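Local coordinates for protein methylxanthine N1-demethylase NdmA (Pseudomonas putida, PDB 6ICN) that catalyses the N1-demethylation of caffeine to theobromine and formaldehyde, as a Rieske non-heme iron oxygenase in an NADH- and O2-dependent reaction, at residues 190-193 with 194-198. Sequence-based numbering, arbitrary orientation.
With CO (cobalt (II) ion), chain E.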
loop_
_atom_site.group_PDB
_atom_site.type_symbol
_atom_site.label_atom_id
_atom_site.label_comp_id
_atom_site.label_asym_id
_atom_site.label_seq_id
_atom_site.Cartn_x
_atom_site.Cartn_y
_atom_site.Cartn_z
ATOM N N SER A 190 -28.369 -24.381 -15.462
ATOM C CA SER A 190 -28.699 -23.297 -16.385
ATOM C C SER A 190 -27.597 -22.248 -16.554
ATOM O O SER A 190 -27.582 -21.547 -17.573
ATOM C CB SER A 190 -29.971 -22.593 -15.897
ATOM O OG SER A 190 -31.102 -23.438 -16.031
ATOM N N HIS A 191 -26.694 -22.088 -15.578
ATOM C CA HIS A 191 -25.762 -20.971 -15.641
ATOM C C HIS A 191 -24.501 -21.278 -16.429
ATOM O O HIS A 191 -23.809 -20.331 -16.835
ATOM C CB HIS A 191 -25.379 -20.510 -14.223
ATOM C CG HIS A 191 -24.303 -21.334 -13.573
ATOM N ND1 HIS A 191 -24.519 -22.603 -13.082
ATOM C CD2 HIS A 191 -23.003 -21.048 -13.307
ATOM C CE1 HIS A 191 -23.398 -23.075 -12.564
ATOM N NE2 HIS A 191 -22.466 -22.145 -12.676
ATOM N N PHE A 192 -24.199 -22.568 -16.667
ATOM C CA PHE A 192 -22.937 -22.925 -17.314
ATOM C C PHE A 192 -22.741 -22.140 -18.601
ATOM O O PHE A 192 -21.653 -21.618 -18.870
ATOM C CB PHE A 192 -22.874 -24.432 -17.614
ATOM C CG PHE A 192 -22.831 -25.319 -16.388
ATOM C CD1 PHE A 192 -21.699 -25.392 -15.600
ATOM C CD2 PHE A 192 -23.913 -26.114 -16.049
ATOM C CE1 PHE A 192 -21.648 -26.221 -14.490
ATOM C CE2 PHE A 192 -23.871 -26.954 -14.932
ATOM C CZ PHE A 192 -22.736 -26.999 -14.144
ATOM N N ALA A 193 -23.800 -22.017 -19.406
ATOM C CA ALA A 193 -23.674 -21.350 -20.692
ATOM C C ALA A 193 -23.364 -19.865 -20.565
ATOM O O ALA A 193 -22.780 -19.297 -21.485
ATOM C CB ALA A 193 -24.955 -21.554 -21.513
ATOM N N PHE A 194 -23.707 -19.229 -19.440
ATOM C CA PHE A 194 -23.517 -17.794 -19.269
ATOM C C PHE A 194 -22.329 -17.418 -18.390
ATOM O O PHE A 194 -21.701 -16.383 -18.625
ATOM C CB PHE A 194 -24.805 -17.200 -18.705
ATOM C CG PHE A 194 -25.938 -17.355 -19.648
ATOM C CD1 PHE A 194 -26.044 -16.494 -20.732
ATOM C CD2 PHE A 194 -26.846 -18.395 -19.514
ATOM C CE1 PHE A 194 -27.044 -16.667 -21.656
ATOM C CE2 PHE A 194 -27.861 -18.568 -20.436
ATOM C CZ PHE A 194 -27.960 -17.694 -21.504
ATOM N N ILE A 195 -21.987 -18.245 -17.412
ATOM C CA ILE A 195 -20.903 -17.915 -16.489
ATOM C C ILE A 195 -19.636 -18.645 -16.917
ATOM O O ILE A 195 -18.521 -18.129 -16.732
ATOM C CB ILE A 195 -21.320 -18.236 -15.042
ATOM C CG1 ILE A 195 -22.365 -17.213 -14.579
ATOM C CG2 ILE A 195 -20.118 -18.231 -14.064
ATOM C CD1 ILE A 195 -22.553 -17.161 -13.099
ATOM N N HIS A 196 -19.796 -19.818 -17.561
ATOM C CA HIS A 196 -18.656 -20.657 -17.945
ATOM C C HIS A 196 -18.590 -20.992 -19.441
ATOM O O HIS A 196 -18.290 -22.144 -19.786
ATOM C CB HIS A 196 -18.695 -21.979 -17.172
ATOM C CG HIS A 196 -18.819 -21.820 -15.685
ATOM N ND1 HIS A 196 -17.831 -21.251 -14.905
ATOM C CD2 HIS A 196 -19.797 -22.204 -14.833
ATOM C CE1 HIS A 196 -18.210 -21.268 -13.639
ATOM N NE2 HIS A 196 -19.408 -21.828 -13.568
ATOM N N PRO A 197 -18.826 -20.042 -20.352
ATOM C CA PRO A 197 -18.875 -20.423 -21.777
ATOM C C PRO A 197 -17.550 -20.929 -22.323
ATOM O O PRO A 197 -17.526 -21.928 -23.051
ATOM C CB PRO A 197 -19.322 -19.128 -22.470
ATOM C CG PRO A 197 -18.854 -18.052 -21.571
ATOM C CD PRO A 197 -19.026 -18.592 -20.180
ATOM N N GLY A 198 -16.435 -20.284 -22.002
ATOM C CA GLY A 198 -15.215 -20.866 -22.550
ATOM C C GLY A 198 -14.811 -22.187 -21.919
ATOM O O GLY A 198 -13.954 -22.889 -22.465
HETATM CO CO CO E . -20.526 -22.082 -11.875
HETATM O O HOH W 1 -20.919 -23.588 -10.467
#
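His191 and His196, five residues apart round the short helix 192-195, converge on one cobalt(II) ion through their NE2 atoms, 2.1 Å from His191 NE2 and 2.0 Å from His196 NE2. The two imidazoles meet obliquely, their planes at 70°. His191 sends CG between its own backbone N and carbonyl carbon (chi1 82°), which brings the ring round toward Ile195 and His196, so that NE2 faces the metal. Asp307, through both carboxylate oxygens, completes the two-histidine, one-carboxylate facial triad of Rieske oxygenases, and a water is a further ligand; cobalt probably stands in for the catalytic iron. With NE2 spent on the metal, each ring uses ND1 for a hydrogen bond: that of His196 pairs with Glu306 OE1, a second-shell carboxylate which, together with the metal at NE2, holds the ring's rotation, while that of His191 is bonded to a residue close by in the chain.

The turn is held by three backbone bonds. His191 O accepts twice, from Ile195 N at 2.8 Å, almost in line with the carbonyl (171°), and from Phe194 N, above the carbonyl plane. Phe192 O takes His196 N at 2.9 Å, although His196 is the first residue to leave helical phi/psi. Ile195 packs on both rings: CB at the edge of His191 by CD2 (3.7 Å), CG2 over one face of His196, offset toward the rim. Phe192 CD1 touches His196 CD2 at 3.8 Å, and this phenyl ring also lines the caffeine pocket and stacks on Phe201.

Helix 293-313 packs against the turn, with Asp307 and Val310 touching Ile195 and Val303 beside His196; His102 of the second subunit, a residue of its Rieske cluster pocket, packs on His191 and Phe194.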